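Local coordinates for matrix protein VP40 (Lake Victoria marburgvirus, PDB 5B0V) that builds the viral matrix, driving assembly and budding of virus particles through host multivesicular-body proteins, and takes part in suppressing host interferon signalling, at residues 71-81 / 94-105; 186-194 / 282-290. One frame throughout, in Å; residues are numbered along the deposited sequence.

The two contacts follow one another along the VP40 chain, contact 1 closing before contact 2 opens; their centres lie about 17 Å apart. Contact 1 is the hairpin of strands 72-83 and 91-104, part of a four-stranded mixed sheet. In that sheet strand 176-187 is the other neighbour of 72-83, and the loop that follows it packs on strand 286-290, which edges a separate three-stranded antiparallel sheet. Backbone pairing of Ala-74 with Gln-186 and of Cys-72 with Leu-188 joins the two contacts directly. Contact 2 therefore packs the loop leaving the first sheet against the edge strand of the second.

Contact 1. Residues 71-81 / 94-105; sequences VCHAFTLEAII and VPAWLPLGIMSN
Phe-75 faces both Leu-100 and Gly-101, the signature of a classic beta bulge in the antiparallel pairing of 71-81 with 94-105. Phe-75 N donates to Gly-101 O (2.9 Å), while Phe-75 O receives Leu-100 N at 2.9 Å, and the register slips by one residue. Gly-101 suits the bulge because its phi of 140° would press a side chain against the preceding carbonyl. The Phe-75 ring presents its edge to Gly-101 O, and its CE1 meets CB of selenomethionine Met-103 at 4.1 Å. Beyond the bulge, Leu-77 packs its CG on Leu-100 CD1 (4.0 Å), and small Ala-79 leaves room for Leu-98 CD1. On the other face, Glu-78 extends beside Trp-97; its OE2 lies at the indole edge, 3.6 Å from NE1, with carboxylate and ring planes 82° apart.

At the Val-71/Asn-105 end of the pairing, one water links the strands: it hydrogen-bonds to Asn-105 OD1 and Met-103 O, both at 2.8 Å, and to His-73 ND1. Asn-105 reaches the water with CG beside its own backbone N (chi1 -71°), while its ND2 is held by Lys-68 O. Ser-104 lays CB against Cys-72 SG (3.7 Å) and hydrogen-bonds Glu-107 through OG.

Helix 110-119 covers the face of His-73, Phe-75 and Met-103, through Leu-110, Leu-117 and Thr-113. Gln-290 of strand 286-290 touches Ala-74, Thr-76, Pro-99 and Ile-102, and strand 176-187 pairs along the other edge of strand 72-83.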
loop_
_atom_site.group_PDB
_atom_site.type_symbol
_atom_site.label_atom_id
_atom_site.label_comp_id
_atom_site.label_asym_id
_atom_site.label_seq_id
_atom_site.Cartn_x
_atom_site.Cartn_y
_atom_site.Cartn_z
ATOM N N VAL A 71 12.070 -14.373 1.211
ATOM C CA VAL A 71 12.298 -13.186 0.434
ATOM C C VAL A 71 12.358 -12.059 1.432
ATOM O O VAL A 71 11.496 -11.991 2.305
ATOM C CB VAL A 71 11.177 -13.004 -0.599
ATOM C CG1 VAL A 71 11.336 -11.697 -1.338
ATOM C CG2 VAL A 71 11.197 -14.171 -1.571
ATOM N N CYS A 72 13.392 -11.213 1.321
ATOM C CA CYS A 72 13.594 -10.114 2.266
ATOM C C CYS A 72 13.406 -8.777 1.594
ATOM O O CYS A 72 13.822 -8.554 0.455
ATOM C CB CYS A 72 14.992 -10.133 2.920
ATOM S SG CYS A 72 15.337 -11.697 3.723
ATOM N N HIS A 73 12.798 -7.871 2.333
ATOM C CA HIS A 73 12.669 -6.545 1.863
ATOM C C HIS A 73 13.304 -5.634 2.858
ATOM O O HIS A 73 13.177 -5.830 4.052
ATOM C CB HIS A 73 11.182 -6.218 1.617
ATOM C CG HIS A 73 10.586 -7.001 0.477
ATOM N ND1 HIS A 73 9.749 -8.082 0.664
ATOM C CD2 HIS A 73 10.771 -6.899 -0.862
ATOM C CE1 HIS A 73 9.424 -8.593 -0.511
ATOM N NE2 HIS A 73 10.031 -7.897 -1.453
ATOM N N ALA A 74 14.004 -4.632 2.336
ATOM C CA ALA A 74 14.373 -3.439 3.102
ATOM C C ALA A 74 13.267 -2.407 2.915
ATOM O O ALA A 74 12.850 -2.134 1.783
ATOM C CB ALA A 74 15.681 -2.876 2.611
ATOM N N PHE A 75 12.792 -1.875 4.040
ATOM C CA PHE A 75 11.743 -0.858 4.097
ATOM C C PHE A 75 12.326 0.471 4.560
ATOM O O PHE A 75 12.950 0.542 5.627
ATOM C CB PHE A 75 10.683 -1.287 5.111
ATOM C CG PHE A 75 9.945 -2.507 4.716
ATOM C CD1 PHE A 75 10.501 -3.764 4.905
ATOM C CD2 PHE A 75 8.688 -2.412 4.162
ATOM C CE1 PHE A 75 9.808 -4.900 4.524
ATOM C CE2 PHE A 75 7.992 -3.540 3.798
ATOM C CZ PHE A 75 8.549 -4.780 3.974
ATOM N N THR A 76 12.076 1.518 3.796
ATOM C CA THR A 76 12.564 2.856 4.116
ATOM C C THR A 76 11.543 3.944 3.793
ATOM O O THR A 76 10.954 3.959 2.708
ATOM C CB THR A 76 13.814 3.163 3.289
ATOM O OG1 THR A 76 14.700 2.060 3.390
ATOM C CG2 THR A 76 14.519 4.400 3.798
ATOM N N LEU A 77 11.326 4.862 4.716
ATOM C CA LEU A 77 10.579 6.067 4.390
ATOM C C LEU A 77 11.526 7.143 3.869
ATOM O O LEU A 77 12.567 7.428 4.457
ATOM C CB LEU A 77 9.828 6.602 5.607
ATOM C CG LEU A 77 8.570 5.849 5.994
ATOM C CD1 LEU A 77 7.977 6.551 7.203
ATOM C CD2 LEU A 77 7.578 5.783 4.838
ATOM N N GLU A 78 11.108 7.763 2.780
ATOM C CA GLU A 78 11.802 8.900 2.201
ATOM C C GLU A 78 10.921 10.093 2.391
ATOM O O GLU A 78 9.766 10.054 1.981
ATOM C CB GLU A 78 12.016 8.658 0.730
ATOM C CG GLU A 78 12.710 7.341 0.435
ATOM C CD GLU A 78 13.251 7.352 -0.990
ATOM O OE1 GLU A 78 12.673 8.082 -1.821
ATOM O OE2 GLU A 78 14.242 6.658 -1.298
ATOM N N ALA A 79 11.438 11.144 3.016
ATOM C CA ALA A 79 10.591 12.271 3.397
ATOM C C ALA A 79 11.078 13.581 2.835
ATOM O O ALA A 79 12.258 13.756 2.600
ATOM C CB ALA A 79 10.499 12.374 4.900
ATOM N N ILE A 80 10.124 14.471 2.596
ATOM C CA ILE A 80 10.380 15.874 2.414
ATOM C C ILE A 80 9.859 16.633 3.646
ATOM O O ILE A 80 8.755 16.404 4.110
ATOM C CB ILE A 80 9.668 16.421 1.183
ATOM C CG1 ILE A 80 10.014 15.594 -0.058
ATOM C CG2 ILE A 80 10.049 17.891 0.981
ATOM C CD1 ILE A 80 11.427 15.774 -0.548
ATOM N N ILE A 81 10.674 17.540 4.158
ATOM C CA ILE A 81 10.436 18.174 5.430
ATOM C C ILE A 81 10.576 19.665 5.243
ATOM O O ILE A 81 11.539 20.123 4.663
ATOM C CB ILE A 81 11.479 17.695 6.464
ATOM C CG1 ILE A 81 11.382 16.178 6.638
ATOM C CG2 ILE A 81 11.276 18.364 7.811
ATOM C CD1 ILE A 81 12.470 15.586 7.493
ATOM N N VAL A 94 13.604 20.050 2.436
ATOM C CA VAL A 94 14.692 19.181 2.901
ATOM C C VAL A 94 14.314 17.679 2.837
ATOM O O VAL A 94 13.418 17.250 3.542
ATOM C CB VAL A 94 15.164 19.497 4.327
ATOM C CG1 VAL A 94 16.307 18.569 4.708
ATOM C CG2 VAL A 94 15.622 20.928 4.402
ATOM N N PRO A 95 15.027 16.892 2.008
ATOM C CA PRO A 95 14.803 15.470 1.936
ATOM C C PRO A 95 15.495 14.728 3.087
ATOM O O PRO A 95 16.535 15.186 3.561
ATOM C CB PRO A 95 15.455 15.091 0.605
ATOM C CG PRO A 95 16.594 16.025 0.490
ATOM C CD PRO A 95 16.164 17.294 1.160
ATOM N N ALA A 96 14.929 13.594 3.513
ATOM C CA ALA A 96 15.536 12.743 4.530
ATOM C C ALA A 96 15.157 11.281 4.331
ATOM O O ALA A 96 14.052 10.961 3.861
ATOM C CB ALA A 96 15.092 13.193 5.900
ATOM N N TRP A 97 16.056 10.405 4.769
ATOM C CA TRP A 97 15.922 8.960 4.571
ATOM C C TRP A 97 15.835 8.219 5.886
ATOM O O TRP A 97 16.735 8.283 6.692
ATOM C CB TRP A 97 17.114 8.469 3.763
ATOM C CG TRP A 97 17.014 8.967 2.348
ATOM C CD1 TRP A 97 16.406 8.323 1.303
ATOM C CD2 TRP A 97 17.485 10.218 1.831
ATOM N NE1 TRP A 97 16.496 9.090 0.164
ATOM C CE2 TRP A 97 17.161 10.249 0.461
ATOM C CE3 TRP A 97 18.172 11.306 2.386
ATOM C CZ2 TRP A 97 17.493 11.324 -0.369
ATOM C CZ3 TRP A 97 18.512 12.397 1.548
ATOM C CH2 TRP A 97 18.165 12.386 0.187
ATOM N N LEU A 98 14.747 7.486 6.066
ATOM C CA LEU A 98 14.370 6.931 7.353
ATOM C C LEU A 98 14.175 5.420 7.243
ATOM O O LEU A 98 13.109 4.941 6.856
ATOM C CB LEU A 98 13.073 7.605 7.809
ATOM C CG LEU A 98 13.173 9.141 7.847
ATOM C CD1 LEU A 98 11.810 9.803 7.927
ATOM C CD2 LEU A 98 14.019 9.597 9.006
ATOM N N PRO A 99 15.220 4.649 7.523
ATOM C CA PRO A 99 15.070 3.193 7.530
ATOM C C PRO A 99 14.068 2.756 8.575
ATOM O O PRO A 99 14.039 3.329 9.653
ATOM C CB PRO A 99 16.454 2.717 7.930
ATOM C CG PRO A 99 17.341 3.767 7.386
ATOM C CD PRO A 99 16.624 5.061 7.545
ATOM N N LEU A 100 13.247 1.769 8.264
ATOM C CA LEU A 100 12.310 1.209 9.242
ATOM C C LEU A 100 12.620 -0.226 9.579
ATOM O O LEU A 100 12.049 -0.746 10.515
ATOM C CB LEU A 100 10.890 1.209 8.695
ATOM C CG LEU A 100 10.357 2.522 8.120
ATOM C CD1 LEU A 100 8.984 2.235 7.539
ATOM C CD2 LEU A 100 10.275 3.602 9.180
ATOM N N GLY A 101 13.465 -0.882 8.784
ATOM C CA GLY A 101 13.815 -2.260 9.025
ATOM C C GLY A 101 13.933 -3.129 7.800
ATOM O O GLY A 101 13.471 -2.790 6.709
ATOM N N ILE A 102 14.528 -4.289 8.015
ATOM C CA ILE A 102 14.570 -5.338 7.021
ATOM C C ILE A 102 13.767 -6.525 7.518
ATOM O O ILE A 102 13.961 -6.954 8.627
ATOM C CB ILE A 102 16.009 -5.756 6.794
ATOM C CG1 ILE A 102 16.775 -4.561 6.239
ATOM C CG2 ILE A 102 16.064 -6.963 5.872
ATOM C CD1 ILE A 102 18.218 -4.852 5.984
HETATM N N MSE A 103 12.891 -7.074 6.688
HETATM C CA MSE A 103 12.033 -8.202 7.086
HETATM C C MSE A 103 11.957 -9.246 6.009
HETATM O O MSE A 103 11.992 -8.951 4.821
HETATM C CB MSE A 103 10.608 -7.719 7.340
HETATM C CG MSE A 103 9.762 -8.681 8.173
HETATM SE SE MSE A 103 7.925 -7.974 8.207
HETATM C CE MSE A 103 7.595 -8.435 6.328
ATOM N N SER A 104 11.882 -10.496 6.434
ATOM C CA SER A 104 11.639 -11.587 5.506
ATOM C C SER A 104 10.160 -11.987 5.580
ATOM O O SER A 104 9.504 -11.860 6.621
ATOM C CB SER A 104 12.547 -12.768 5.833
ATOM O OG SER A 104 12.347 -13.178 7.179
ATOM N N ASN A 105 9.643 -12.477 4.469
ATOM C CA ASN A 105 8.228 -12.783 4.386
ATOM C C ASN A 105 7.694 -13.705 5.483
ATOM O O ASN A 105 6.560 -13.548 5.915
ATOM C CB ASN A 105 7.889 -13.322 3.002
ATOM C CG ASN A 105 7.966 -12.248 1.930
ATOM O OD1 ASN A 105 8.047 -11.061 2.227
ATOM N ND2 ASN A 105 7.978 -12.663 0.684
HETATM O O HOH W 1 9.868 -9.061 3.029
#

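Contact 2. Residues 186-194 / 282-290; sequences QKLPDDAWR and ENSPVVYFQ
A type I beta turn, Pro-189 to Ala-192, brings the loop after strand 176-187 against strand 286-290, with Tyr-288 as the main side chain between them. The turn is closed by Ala-192 N bonding to Pro-189 O (3.2 Å). Proline suits the first position because its ring offers C-H groups to an aromatic face: Pro-189 CD lies over one face of the phenol, 4.1 Å from the Tyr-288 ring centroid and 28° off its normal, a CH-pi contact. Ala-192 is small enough for its CB to approach Tyr-288 CD1 at 3.6 Å, and Leu-188 CD2 meets the tyrosine's CB.

Tyrosine adds a polar tip to this apolar packing. Besides Asp-191, its hydroxyl meets Arg-262 NH1 of strand 260-264, also in a hydrogen bond. Past the turn, Trp-193 N donates to Val-286 O (2.9 Å), and Trp-193 CE3 rests beside Val-287 CG1. Asp-191 carries its CG between backbone N and carbonyl carbon (chi1 66°), which turns the carboxylate to the phenol edge, nearly coplanar with the ring at 22°; there Tyr-288 OH donates to the syn lone pair of Asp-191 OD1 at 2.6 Å.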
loop_
_atom_site.group_PDB
_atom_site.type_symbol
_atom_site.label_atom_id
_atom_site.label_comp_id
_atom_site.label_asym_id
_atom_site.label_seq_id
_atom_site.Cartn_x
_atom_site.Cartn_y
_atom_site.Cartn_z
ATOM N N GLN A 186 12.363 -2.555 -1.048
ATOM C CA GLN A 186 13.303 -3.146 -1.963
ATOM C C GLN A 186 13.647 -4.545 -1.523
ATOM O O GLN A 186 13.926 -4.781 -0.362
ATOM C CB GLN A 186 14.541 -2.305 -1.999
ATOM C CG GLN A 186 14.230 -0.866 -2.279
ATOM C CD GLN A 186 15.469 -0.055 -2.559
ATOM O OE1 GLN A 186 16.363 0.099 -1.696
ATOM N NE2 GLN A 186 15.530 0.488 -3.780
ATOM N N LYS A 187 13.627 -5.463 -2.475
ATOM C CA LYS A 187 14.029 -6.823 -2.253
ATOM C C LYS A 187 15.568 -6.851 -2.137
ATOM O O LYS A 187 16.270 -6.291 -2.979
ATOM C CB LYS A 187 13.487 -7.685 -3.406
ATOM C CG LYS A 187 14.063 -9.083 -3.484
ATOM C CD LYS A 187 13.598 -9.932 -4.669
ATOM N N LEU A 188 16.083 -7.442 -1.057
ATOM C CA LEU A 188 17.533 -7.657 -0.918
ATOM C C LEU A 188 17.925 -8.704 -1.928
ATOM O O LEU A 188 17.128 -9.574 -2.218
ATOM C CB LEU A 188 17.881 -8.206 0.457
ATOM C CG LEU A 188 18.113 -7.257 1.617
ATOM C CD1 LEU A 188 17.069 -6.170 1.674
ATOM C CD2 LEU A 188 18.103 -8.063 2.900
ATOM N N PRO A 189 19.152 -8.642 -2.458
ATOM C CA PRO A 189 19.600 -9.672 -3.401
ATOM C C PRO A 189 19.677 -11.038 -2.747
ATOM O O PRO A 189 19.673 -11.156 -1.530
ATOM C CB PRO A 189 20.998 -9.208 -3.803
ATOM C CG PRO A 189 21.030 -7.750 -3.505
ATOM C CD PRO A 189 20.123 -7.545 -2.332
ATOM N N ASP A 190 19.752 -12.076 -3.556
ATOM C CA ASP A 190 19.705 -13.442 -3.030
ATOM C C ASP A 190 20.898 -13.794 -2.172
ATOM O O ASP A 190 20.790 -14.695 -1.338
ATOM C CB ASP A 190 19.511 -14.457 -4.161
ATOM C CG ASP A 190 18.146 -14.326 -4.824
ATOM O OD1 ASP A 190 17.568 -13.207 -4.784
ATOM O OD2 ASP A 190 17.645 -15.322 -5.385
ATOM N N ASP A 191 22.018 -13.084 -2.319
ATOM C CA ASP A 191 23.204 -13.359 -1.489
ATOM C C ASP A 191 23.134 -12.798 -0.057
ATOM O O ASP A 191 24.122 -12.808 0.664
ATOM C CB ASP A 191 24.514 -12.925 -2.192
ATOM C CG ASP A 191 24.633 -11.411 -2.400
ATOM O OD1 ASP A 191 24.003 -10.635 -1.652
ATOM O OD2 ASP A 191 25.376 -11.009 -3.336
ATOM N N ALA A 192 21.979 -12.330 0.380
ATOM C CA ALA A 192 21.888 -11.765 1.716
ATOM C C ALA A 192 21.886 -12.874 2.720
ATOM O O ALA A 192 21.157 -13.847 2.569
ATOM C CB ALA A 192 20.633 -10.941 1.867
ATOM N N TRP A 193 22.767 -12.747 3.702
ATOM C CA TRP A 193 22.778 -13.620 4.826
ATOM C C TRP A 193 21.906 -13.011 5.893
ATOM O O TRP A 193 21.838 -11.818 6.055
ATOM C CB TRP A 193 24.179 -13.806 5.362
ATOM C CG TRP A 193 24.143 -14.679 6.559
ATOM C CD1 TRP A 193 24.262 -16.020 6.577
ATOM C CD2 TRP A 193 23.880 -14.274 7.910
ATOM N NE1 TRP A 193 24.098 -16.488 7.854
ATOM C CE2 TRP A 193 23.870 -15.436 8.694
ATOM C CE3 TRP A 193 23.633 -13.044 8.524
ATOM C CZ2 TRP A 193 23.660 -15.413 10.071
ATOM C CZ3 TRP A 193 23.415 -13.020 9.908
ATOM C CH2 TRP A 193 23.431 -14.200 10.661
ATOM N N ARG A 194 21.239 -13.857 6.642
ATOM C CA ARG A 194 20.199 -13.413 7.510
ATOM C C ARG A 194 20.122 -14.394 8.653
ATOM O O ARG A 194 20.313 -15.580 8.444
ATOM C CB ARG A 194 18.893 -13.415 6.700
ATOM C CG ARG A 194 17.744 -12.624 7.303
ATOM C CD ARG A 194 17.603 -11.187 6.827
ATOM N NE ARG A 194 16.458 -10.679 7.571
ATOM C CZ ARG A 194 16.507 -9.736 8.501
ATOM N NH1 ARG A 194 17.646 -9.111 8.772
ATOM N NH2 ARG A 194 15.386 -9.392 9.135
ATOM N N GLU A 282 25.848 -22.433 -0.652
ATOM C CA GLU A 282 26.909 -22.572 -1.642
ATOM C C GLU A 282 27.373 -21.211 -2.149
ATOM O O GLU A 282 27.615 -21.031 -3.342
ATOM N N ASN A 283 27.495 -20.254 -1.234
ATOM C CA ASN A 283 27.938 -18.883 -1.592
ATOM C C ASN A 283 28.503 -17.991 -0.431
ATOM O O ASN A 283 28.383 -18.291 0.759
ATOM C CB ASN A 283 26.821 -18.124 -2.342
ATOM C CG ASN A 283 25.582 -17.918 -1.492
ATOM O OD1 ASN A 283 25.295 -18.712 -0.588
ATOM N ND2 ASN A 283 24.841 -16.845 -1.772
ATOM N N SER A 284 29.108 -16.875 -0.824
ATOM C CA SER A 284 29.854 -16.024 0.063
ATOM C C SER A 284 28.985 -15.383 1.152
ATOM O O SER A 284 27.847 -15.000 0.925
ATOM C CB SER A 284 30.549 -14.937 -0.748
ATOM O OG SER A 284 31.102 -15.467 -1.946
ATOM N N PRO A 285 29.541 -15.241 2.355
ATOM C CA PRO A 285 28.749 -14.608 3.375
ATOM C C PRO A 285 28.743 -13.081 3.204
ATOM O O PRO A 285 29.796 -12.467 3.041
ATOM C CB PRO A 285 29.449 -15.057 4.650
ATOM C CG PRO A 285 30.874 -15.277 4.260
ATOM C CD PRO A 285 30.938 -15.455 2.788
ATOM N N VAL A 286 27.549 -12.490 3.184
ATOM C CA VAL A 286 27.407 -11.055 3.016
ATOM C C VAL A 286 26.237 -10.533 3.847
ATOM O O VAL A 286 25.169 -11.109 3.799
ATOM C CB VAL A 286 27.160 -10.710 1.545
ATOM C CG1 VAL A 286 27.002 -9.194 1.368
ATOM C CG2 VAL A 286 28.278 -11.252 0.659
ATOM N N VAL A 287 26.431 -9.428 4.573
ATOM C CA VAL A 287 25.333 -8.798 5.310
ATOM C C VAL A 287 24.936 -7.466 4.763
ATOM O O VAL A 287 25.749 -6.630 4.486
ATOM C CB VAL A 287 25.640 -8.553 6.772
ATOM C CG1 VAL A 287 25.591 -9.850 7.518
ATOM C CG2 VAL A 287 26.991 -7.912 6.939
ATOM N N TYR A 288 23.642 -7.278 4.640
ATOM C CA TYR A 288 23.107 -6.039 4.179
ATOM C C TYR A 288 22.618 -5.282 5.375
ATOM O O TYR A 288 22.221 -5.862 6.361
ATOM C CB TYR A 288 21.962 -6.297 3.196
ATOM C CG TYR A 288 22.471 -6.771 1.869
ATOM C CD1 TYR A 288 22.775 -8.090 1.667
ATOM C CD2 TYR A 288 22.676 -5.898 0.844
ATOM C CE1 TYR A 288 23.248 -8.539 0.462
ATOM C CE2 TYR A 288 23.159 -6.335 -0.368
ATOM C CZ TYR A 288 23.452 -7.657 -0.549
ATOM O OH TYR A 288 23.906 -8.081 -1.780
ATOM N N PHE A 289 22.663 -3.973 5.294
ATOM C CA PHE A 289 22.110 -3.167 6.352
ATOM C C PHE A 289 21.640 -1.846 5.752
ATOM O O PHE A 289 21.958 -1.505 4.613
ATOM C CB PHE A 289 23.145 -2.974 7.496
ATOM C CG PHE A 289 24.326 -2.103 7.138
ATOM C CD1 PHE A 289 25.446 -2.642 6.520
ATOM C CD2 PHE A 289 24.326 -0.765 7.440
ATOM C CE1 PHE A 289 26.540 -1.857 6.200
ATOM C CE2 PHE A 289 25.406 0.025 7.124
ATOM C CZ PHE A 289 26.510 -0.515 6.503
ATOM N N GLN A 290 20.861 -1.122 6.526
ATOM C CA GLN A 290 20.262 0.097 6.048
ATOM C C GLN A 290 20.916 1.293 6.685
ATOM O O GLN A 290 21.152 1.305 7.898
ATOM C CB GLN A 290 18.800 0.145 6.436
ATOM C CG GLN A 290 17.978 -1.047 6.032
ATOM C CD GLN A 290 16.529 -0.698 6.160
ATOM O OE1 GLN A 290 15.962 -0.783 7.251
ATOM N NE2 GLN A 290 15.931 -0.216 5.055
#